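Local atomic coordinates of helix-turn-helix transcriptional regulator (Pseudomonas aeruginosa, PDB entry 5XHX), a protein that probably binds DNA as a LuxR-family transcriptional regulator; this chain is the N-terminal ligand-binding domain, without the helix-turn-helix part. Residues V124-V129 against E148-A153; V42-A47 against S59-E64; G98-A103 against Q130-L135. All coordinates share one frame; numbering follows the deposited sequence.

Contact 1 of 3, residues V124-V129 against E148-A153; sequences VVTDEV and ESRFGA
One carboxylate oxygen, D127 OD2, receives the backbone N-H of F151 across this contact and also the imidazole of H101, which reaches it by NE2 from the neighbouring strand. The F151 N to D127 OD2 bond is 2.9 Å long and fairly straight (158° at the hydrogen); it meets OD2 on the anti side, close to the carboxylate plane. The other oxygen, OD1, folds back onto the amide of E128 in a weak bond, which helps fix the rotation of the group. With two donors on OD2 and a histidine among them, D127 probably stays ionised. Its CG stands roughly opposite the backbone N (chi1 -156°), and this brings the carboxylate up to the F151 ring obliquely, the two planes 44° apart. Beyond it, V129 CG1 touches F151 CD2 at 3.8 Å, while the E128 CA meets the edge of the same ring.

Nearer the surface, T126 OG1 gives its proton to E148 O at 2.6 Å, coming from well above the carbonyl plane, not along a lone pair. T126 CG2, the methyl branch, lies 3.5 Å from S149 O, and V125 CG1 rests on the E148 CG methylene, also at 3.5 Å. F151 is backed by I156 of helix 153-173 and by A40. V125 has just left helix 114-123 with positive phi, turning the chain into strand 127-134. There T126 and D127 both face S147 at the end of the neighbouring strand, the geometry of a classic beta bulge.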
# COMPACT_ATOMS: atom_id res chain seq x y z
N VAL A 124 19.75 17.76 -9.94
CA VAL A 124 20.27 16.68 -9.11
C VAL A 124 21.39 17.16 -8.20
O VAL A 124 21.41 16.85 -7.00
CB VAL A 124 20.76 15.50 -9.99
CG1 VAL A 124 21.20 14.34 -9.11
CG2 VAL A 124 19.64 15.06 -10.94
N VAL A 125 22.33 17.94 -8.75
CA VAL A 125 23.36 18.70 -8.04
C VAL A 125 24.56 17.82 -7.70
O VAL A 125 25.64 18.03 -8.26
CB VAL A 125 22.81 19.41 -6.79
CG1 VAL A 125 23.89 20.30 -6.17
CG2 VAL A 125 21.58 20.24 -7.14
N THR A 126 24.40 16.85 -6.80
CA THR A 126 25.60 16.09 -6.40
C THR A 126 25.49 14.58 -6.55
O THR A 126 26.33 13.98 -7.24
CB THR A 126 25.97 16.42 -4.95
OG1 THR A 126 26.34 17.81 -4.85
CG2 THR A 126 27.14 15.58 -4.50
N ASP A 127 24.52 13.94 -5.90
CA ASP A 127 24.41 12.48 -5.92
C ASP A 127 22.98 12.08 -6.25
O ASP A 127 22.04 12.86 -6.12
CB ASP A 127 24.84 11.85 -4.57
CG ASP A 127 25.29 10.40 -4.71
OD1 ASP A 127 25.33 9.85 -5.84
OD2 ASP A 127 25.62 9.80 -3.67
N GLU A 128 22.82 10.83 -6.67
CA GLU A 128 21.51 10.35 -7.08
C GLU A 128 21.40 8.86 -6.81
O GLU A 128 22.37 8.12 -6.99
CB GLU A 128 21.26 10.62 -8.58
CG GLU A 128 19.80 10.55 -8.98
CD GLU A 128 19.57 10.82 -10.48
OE1 GLU A 128 18.46 10.49 -10.99
OE2 GLU A 128 20.50 11.33 -11.13
N VAL A 129 20.20 8.43 -6.40
CA VAL A 129 19.85 7.02 -6.47
C VAL A 129 18.52 6.93 -7.18
O VAL A 129 17.76 7.89 -7.26
CB VAL A 129 19.74 6.33 -5.09
CG1 VAL A 129 21.04 6.42 -4.34
CG2 VAL A 129 18.57 6.94 -4.28
N GLU A 148 22.10 17.10 -2.76
CA GLU A 148 23.22 18.03 -2.86
C GLU A 148 24.46 17.54 -2.10
O GLU A 148 25.56 18.01 -2.37
CB GLU A 148 22.80 19.43 -2.39
CG GLU A 148 21.77 20.07 -3.34
CD GLU A 148 21.04 21.27 -2.75
OE1 GLU A 148 21.49 21.83 -1.73
OE2 GLU A 148 19.99 21.65 -3.32
N SER A 149 24.30 16.57 -1.20
CA SER A 149 25.45 15.87 -0.63
C SER A 149 25.51 14.44 -1.20
O SER A 149 24.91 14.16 -2.25
CB SER A 149 25.38 15.91 0.90
OG SER A 149 24.04 15.82 1.37
N ARG A 150 26.25 13.56 -0.54
CA ARG A 150 26.43 12.20 -1.02
C ARG A 150 25.57 11.23 -0.21
O ARG A 150 25.38 11.41 1.00
CB ARG A 150 27.90 11.78 -0.95
CG ARG A 150 28.78 12.50 -1.96
CD ARG A 150 30.26 12.44 -1.60
NE ARG A 150 30.57 13.13 -0.35
CZ ARG A 150 30.38 14.44 -0.12
NH1 ARG A 150 29.90 15.24 -1.07
NH2 ARG A 150 30.68 14.94 1.07
N PHE A 151 25.03 10.23 -0.89
CA PHE A 151 24.41 9.10 -0.21
C PHE A 151 25.51 8.13 0.18
O PHE A 151 26.23 7.63 -0.69
CB PHE A 151 23.39 8.40 -1.11
CG PHE A 151 22.20 9.25 -1.46
CD1 PHE A 151 21.26 9.59 -0.50
CD2 PHE A 151 22.00 9.69 -2.75
CE1 PHE A 151 20.16 10.36 -0.82
CE2 PHE A 151 20.90 10.45 -3.09
CZ PHE A 151 19.98 10.78 -2.13
N GLY A 152 25.68 7.89 1.48
CA GLY A 152 26.70 6.98 1.96
C GLY A 152 26.19 5.55 2.08
O GLY A 152 25.02 5.25 1.82
N ALA A 153 27.10 4.65 2.47
CA ALA A 153 26.77 3.23 2.52
C ALA A 153 25.58 2.97 3.42
O ALA A 153 24.73 2.13 3.11
CB ALA A 153 27.98 2.42 2.98

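Contact 2 of 3, residues V42-A47 against S59-E64; sequences VDNWAA and SFMEEE
N44 and W45 meet M61 and E62 where the hairpin of strands 44-50 and 56-60 gives way to a type I turn, F60 to E63, closed by E63 N to F60 O. N44 ND2 gives a proton to E62 OE1 at 3.1 Å, in the plane of the amide and on the anti lone pair of the carboxylate. N44 OD1 takes the W45 N-H, on a lone pair, and also accepts from a water 2.7 Å away; that water in turn receives E62 N, so the turn amide is satisfied through solvent.

Between the strands, A47 N to S59 O is short and straight (2.7 Å, 174°), the return bond from S59 N to A47 O is longer at 3.3 Å, and M61 N goes to W45 O. F60 N turns instead to its own segment and meets E63 OE2 from above the carboxylate plane.

W45 has its CG between the backbone N and the carbonyl carbon (chi1 53°), which folds the indole back over the partner strand. M61 CB lies 3.6 Å from the centroid of the W45 five-membered ring, over the face, a CH-pi contact.

Helix 28-36 closes over this side: W45 packs on R30 and A33, and A47 and S59 on W29. E62 touches H122 and Y123 of helix 114-123, while strand 140-147 bonds to A46 through S144.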
# COMPACT_ATOMS: atom_id res chain seq x y z
N VAL A 42 17.48 13.47 0.95
CA VAL A 42 16.79 13.65 -0.32
C VAL A 42 16.49 15.14 -0.50
O VAL A 42 15.66 15.70 0.21
CB VAL A 42 15.51 12.82 -0.38
CG1 VAL A 42 14.75 13.10 -1.68
CG2 VAL A 42 15.83 11.32 -0.21
N ASP A 43 17.16 15.78 -1.45
CA ASP A 43 16.95 17.20 -1.72
C ASP A 43 16.10 17.46 -2.95
O ASP A 43 15.56 18.56 -3.09
CB ASP A 43 18.29 17.91 -1.89
CG ASP A 43 19.13 17.86 -0.63
OD1 ASP A 43 18.54 18.00 0.46
OD2 ASP A 43 20.35 17.67 -0.74
N ASN A 44 15.99 16.49 -3.85
CA ASN A 44 15.14 16.61 -5.02
C ASN A 44 14.68 15.21 -5.39
O ASN A 44 15.21 14.21 -4.89
CB ASN A 44 15.89 17.31 -6.18
CG ASN A 44 14.96 18.14 -7.08
OD1 ASN A 44 13.81 17.77 -7.33
ND2 ASN A 44 15.47 19.28 -7.58
N TRP A 45 13.68 15.13 -6.26
CA TRP A 45 13.16 13.83 -6.65
C TRP A 45 12.38 13.99 -7.94
O TRP A 45 11.91 15.08 -8.27
CB TRP A 45 12.29 13.21 -5.55
CG TRP A 45 11.20 14.11 -5.09
CD1 TRP A 45 11.24 14.98 -4.03
CD2 TRP A 45 9.91 14.24 -5.67
NE1 TRP A 45 10.04 15.65 -3.93
CE2 TRP A 45 9.21 15.22 -4.93
CE3 TRP A 45 9.27 13.64 -6.76
CZ2 TRP A 45 7.91 15.60 -5.23
CZ3 TRP A 45 7.98 14.03 -7.07
CH2 TRP A 45 7.32 14.99 -6.31
N ALA A 46 12.25 12.88 -8.66
CA ALA A 46 11.41 12.82 -9.85
C ALA A 46 10.90 11.39 -10.00
O ALA A 46 11.61 10.44 -9.67
CB ALA A 46 12.18 13.27 -11.10
N ALA A 47 9.67 11.25 -10.48
CA ALA A 47 9.14 9.96 -10.88
C ALA A 47 8.86 9.99 -12.38
O ALA A 47 8.23 10.93 -12.88
CB ALA A 47 7.86 9.60 -10.11
N SER A 59 5.86 13.02 -12.09
CA SER A 59 5.82 14.03 -11.05
C SER A 59 7.26 14.35 -10.69
O SER A 59 8.15 13.51 -10.85
CB SER A 59 5.04 13.52 -9.81
OG SER A 59 4.95 14.50 -8.80
N PHE A 60 7.50 15.59 -10.25
CA PHE A 60 8.83 15.94 -9.78
C PHE A 60 8.72 17.13 -8.84
O PHE A 60 7.73 17.86 -8.84
CB PHE A 60 9.80 16.20 -10.95
CG PHE A 60 9.46 17.39 -11.80
CD1 PHE A 60 8.44 17.33 -12.73
CD2 PHE A 60 10.21 18.56 -11.70
CE1 PHE A 60 8.14 18.43 -13.53
CE2 PHE A 60 9.92 19.66 -12.50
CZ PHE A 60 8.89 19.59 -13.41
N MET A 61 9.75 17.28 -8.00
CA MET A 61 9.66 18.19 -6.87
C MET A 61 9.36 19.62 -7.31
O MET A 61 8.52 20.30 -6.70
CB MET A 61 10.96 18.16 -6.06
CG MET A 61 10.90 19.00 -4.79
SD MET A 61 12.43 19.07 -3.86
CE MET A 61 13.38 20.28 -4.80
N GLU A 62 10.02 20.10 -8.36
CA GLU A 62 9.88 21.47 -8.81
C GLU A 62 8.74 21.66 -9.81
O GLU A 62 8.72 22.67 -10.52
CB GLU A 62 11.19 21.96 -9.43
CG GLU A 62 12.32 22.14 -8.43
CD GLU A 62 13.62 22.59 -9.09
OE1 GLU A 62 14.67 21.96 -8.84
OE2 GLU A 62 13.58 23.58 -9.86
N GLU A 63 7.80 20.72 -9.88
CA GLU A 63 6.78 20.77 -10.92
C GLU A 63 5.91 22.02 -10.77
O GLU A 63 5.71 22.54 -9.67
CB GLU A 63 5.91 19.51 -10.90
CG GLU A 63 5.04 19.34 -9.66
CD GLU A 63 4.54 17.92 -9.49
OE1 GLU A 63 4.06 17.59 -8.39
OE2 GLU A 63 4.63 17.12 -10.45
N GLU A 64 5.40 22.50 -11.90
CA GLU A 64 4.60 23.72 -11.93
C GLU A 64 3.25 23.48 -12.60
O GLU A 64 2.31 24.26 -12.41
CB GLU A 64 5.35 24.84 -12.66
CG GLU A 64 6.62 25.31 -11.96
CD GLU A 64 6.35 25.83 -10.56
OE1 GLU A 64 5.19 26.19 -10.25
OE2 GLU A 64 7.32 25.88 -9.76
O HOH W 1 12.41 18.96 -9.30

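Contact 3 of 3, residues G98-A103 against Q130-L135; sequences GLFHLA and QYNVPL
An edge strand pairs with its inner neighbour here: G98 to H101 runs antiparallel to strand 127-134, with G98 opposite N132, L99 opposite Y131 and F100 opposite Q130. G98 and N132 exchange two backbone bonds, G98 N to N132 O at 3.1 Å and N132 N to G98 O at 2.8 Å, the second almost straight (173°). F100 and Q130 do the same, F100 N giving to Q130 O and Q130 N to F100 O. The backbone of G98 is shaped such that a CB would press against the preceding carbonyl oxygen.

The pair splits its side chains between two faces. On one, L99 CD1 sits over the middle of the Y131 ring, 3.8 Å from the centroid and nearly on its normal, a clean CH-pi contact. Chi1 of L99 (176°) carries CG away from the backbone N, and the turn at chi2 then brings CD1 over the ring. Strand 98-101 is an outermost strand of the five-stranded antiparallel sheet that has helices packed on both faces, consistent with the alpha-beta-alpha sandwich of LuxR-type ligand-binding domains. L99 touches F159 and E160 of helix 153-173, and the Y131 hydroxyl is bonded to F159 O.

The other face is more polar. Q130 NE2 gives a proton to N132 OD1 at 2.7 Å, two residues along the same strand, which holds the N132 amide in place. Against that amide lies the F100 ring, their planes 61° apart, with F100 CE2 3.8 Å from N132 ND2. Helix 86-92 packs on this face, F100 meeting V90, Q130 meeting F87 and N132 meeting S91.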
# COMPACT_ATOMS: atom_id res chain seq x y z
N GLY A 98 15.98 -2.62 -10.13
CA GLY A 98 16.71 -2.65 -8.88
C GLY A 98 16.92 -1.28 -8.28
O GLY A 98 16.11 -0.37 -8.51
N LEU A 99 17.98 -1.14 -7.50
CA LEU A 99 18.33 0.11 -6.83
C LEU A 99 19.70 0.52 -7.32
O LEU A 99 20.66 -0.23 -7.16
CB LEU A 99 18.34 -0.05 -5.30
CG LEU A 99 18.79 1.21 -4.55
CD1 LEU A 99 17.76 2.38 -4.70
CD2 LEU A 99 19.01 0.85 -3.10
N PHE A 100 19.81 1.71 -7.91
CA PHE A 100 21.05 2.12 -8.54
C PHE A 100 21.57 3.41 -7.90
O PHE A 100 20.80 4.33 -7.63
CB PHE A 100 20.84 2.29 -10.06
CG PHE A 100 20.53 0.98 -10.77
CD1 PHE A 100 21.54 0.08 -11.07
CD2 PHE A 100 19.23 0.65 -11.08
CE1 PHE A 100 21.25 -1.14 -11.71
CE2 PHE A 100 18.93 -0.56 -11.71
CZ PHE A 100 19.93 -1.44 -12.03
N HIS A 101 22.88 3.44 -7.68
CA HIS A 101 23.59 4.59 -7.13
C HIS A 101 24.50 5.16 -8.21
O HIS A 101 25.23 4.42 -8.88
CB HIS A 101 24.42 4.16 -5.90
CG HIS A 101 24.97 5.31 -5.10
ND1 HIS A 101 25.96 5.14 -4.16
CD2 HIS A 101 24.67 6.63 -5.10
CE1 HIS A 101 26.25 6.31 -3.61
NE2 HIS A 101 25.48 7.23 -4.17
N LEU A 102 24.45 6.49 -8.38
CA LEU A 102 25.12 7.19 -9.47
C LEU A 102 26.54 6.68 -9.76
O LEU A 102 26.85 6.29 -10.89
CB LEU A 102 25.16 8.69 -9.15
CG LEU A 102 25.90 9.53 -10.20
CD1 LEU A 102 25.12 9.51 -11.55
CD2 LEU A 102 26.10 10.95 -9.72
N ALA A 103 27.40 6.67 -8.74
CA ALA A 103 28.81 6.32 -8.94
C ALA A 103 29.00 4.93 -9.55
O ALA A 103 29.99 4.70 -10.25
CB ALA A 103 29.57 6.40 -7.61
N GLN A 130 18.21 5.73 -7.67
CA GLN A 130 16.96 5.51 -8.37
C GLN A 130 16.47 4.10 -8.07
O GLN A 130 17.23 3.14 -8.18
CB GLN A 130 17.18 5.70 -9.88
CG GLN A 130 15.95 5.79 -10.72
CD GLN A 130 16.30 6.12 -12.16
OE1 GLN A 130 16.29 7.28 -12.57
NE2 GLN A 130 16.66 5.10 -12.91
N TYR A 131 15.19 3.98 -7.74
CA TYR A 131 14.50 2.69 -7.80
C TYR A 131 13.95 2.48 -9.21
O TYR A 131 13.22 3.34 -9.71
CB TYR A 131 13.34 2.64 -6.80
CG TYR A 131 13.73 2.58 -5.33
CD1 TYR A 131 13.99 1.36 -4.70
CD2 TYR A 131 13.81 3.74 -4.58
CE1 TYR A 131 14.31 1.31 -3.33
CE2 TYR A 131 14.12 3.71 -3.23
CZ TYR A 131 14.37 2.50 -2.62
OH TYR A 131 14.68 2.49 -1.29
N ASN A 132 14.28 1.34 -9.83
CA ASN A 132 13.85 0.98 -11.18
C ASN A 132 12.88 -0.18 -11.11
O ASN A 132 13.25 -1.25 -10.61
CB ASN A 132 15.02 0.55 -12.07
CG ASN A 132 15.84 1.69 -12.56
OD1 ASN A 132 15.93 2.72 -11.91
ND2 ASN A 132 16.43 1.52 -13.75
N VAL A 133 11.68 -0.00 -11.63
CA VAL A 133 10.65 -1.03 -11.62
C VAL A 133 10.22 -1.31 -13.05
O VAL A 133 9.51 -0.50 -13.66
CB VAL A 133 9.46 -0.61 -10.75
CG1 VAL A 133 8.36 -1.68 -10.79
CG2 VAL A 133 9.94 -0.37 -9.32
N PRO A 134 10.66 -2.42 -13.64
CA PRO A 134 10.18 -2.80 -14.97
C PRO A 134 8.66 -2.92 -14.98
O PRO A 134 8.06 -3.50 -14.08
CB PRO A 134 10.85 -4.16 -15.22
CG PRO A 134 12.08 -4.15 -14.36
CD PRO A 134 11.73 -3.32 -13.15
N LEU A 135 8.04 -2.32 -15.99
CA LEU A 135 6.59 -2.40 -16.15
C LEU A 135 6.18 -3.43 -17.18
O LEU A 135 5.12 -4.04 -17.06
CB LEU A 135 6.00 -1.05 -16.56
CG LEU A 135 6.10 0.03 -15.49
CD1 LEU A 135 5.32 1.28 -15.90
CD2 LEU A 135 5.61 -0.54 -14.16

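All three contacts belong to one antiparallel sheet, but at different places. Contact 3 is the buried one, a regular strand pair at one edge of the sheet; contacts 1 and 2 are partly buried and reach the surface. Contact 2 lies at the opposite edge, beyond the chain's centre, where the hairpin pairing ends in a turn held by polar side chains and a water. Contact 1 shares strand 127-134 with contact 3 and joins it through the H101 to D127 bond and through L102 N to E128 O. It meets contact 2 through D43 OD2, which takes E148 N. Side-chain-to-backbone bonds dominate contact 1, whereas backbone pairing carries contact 3.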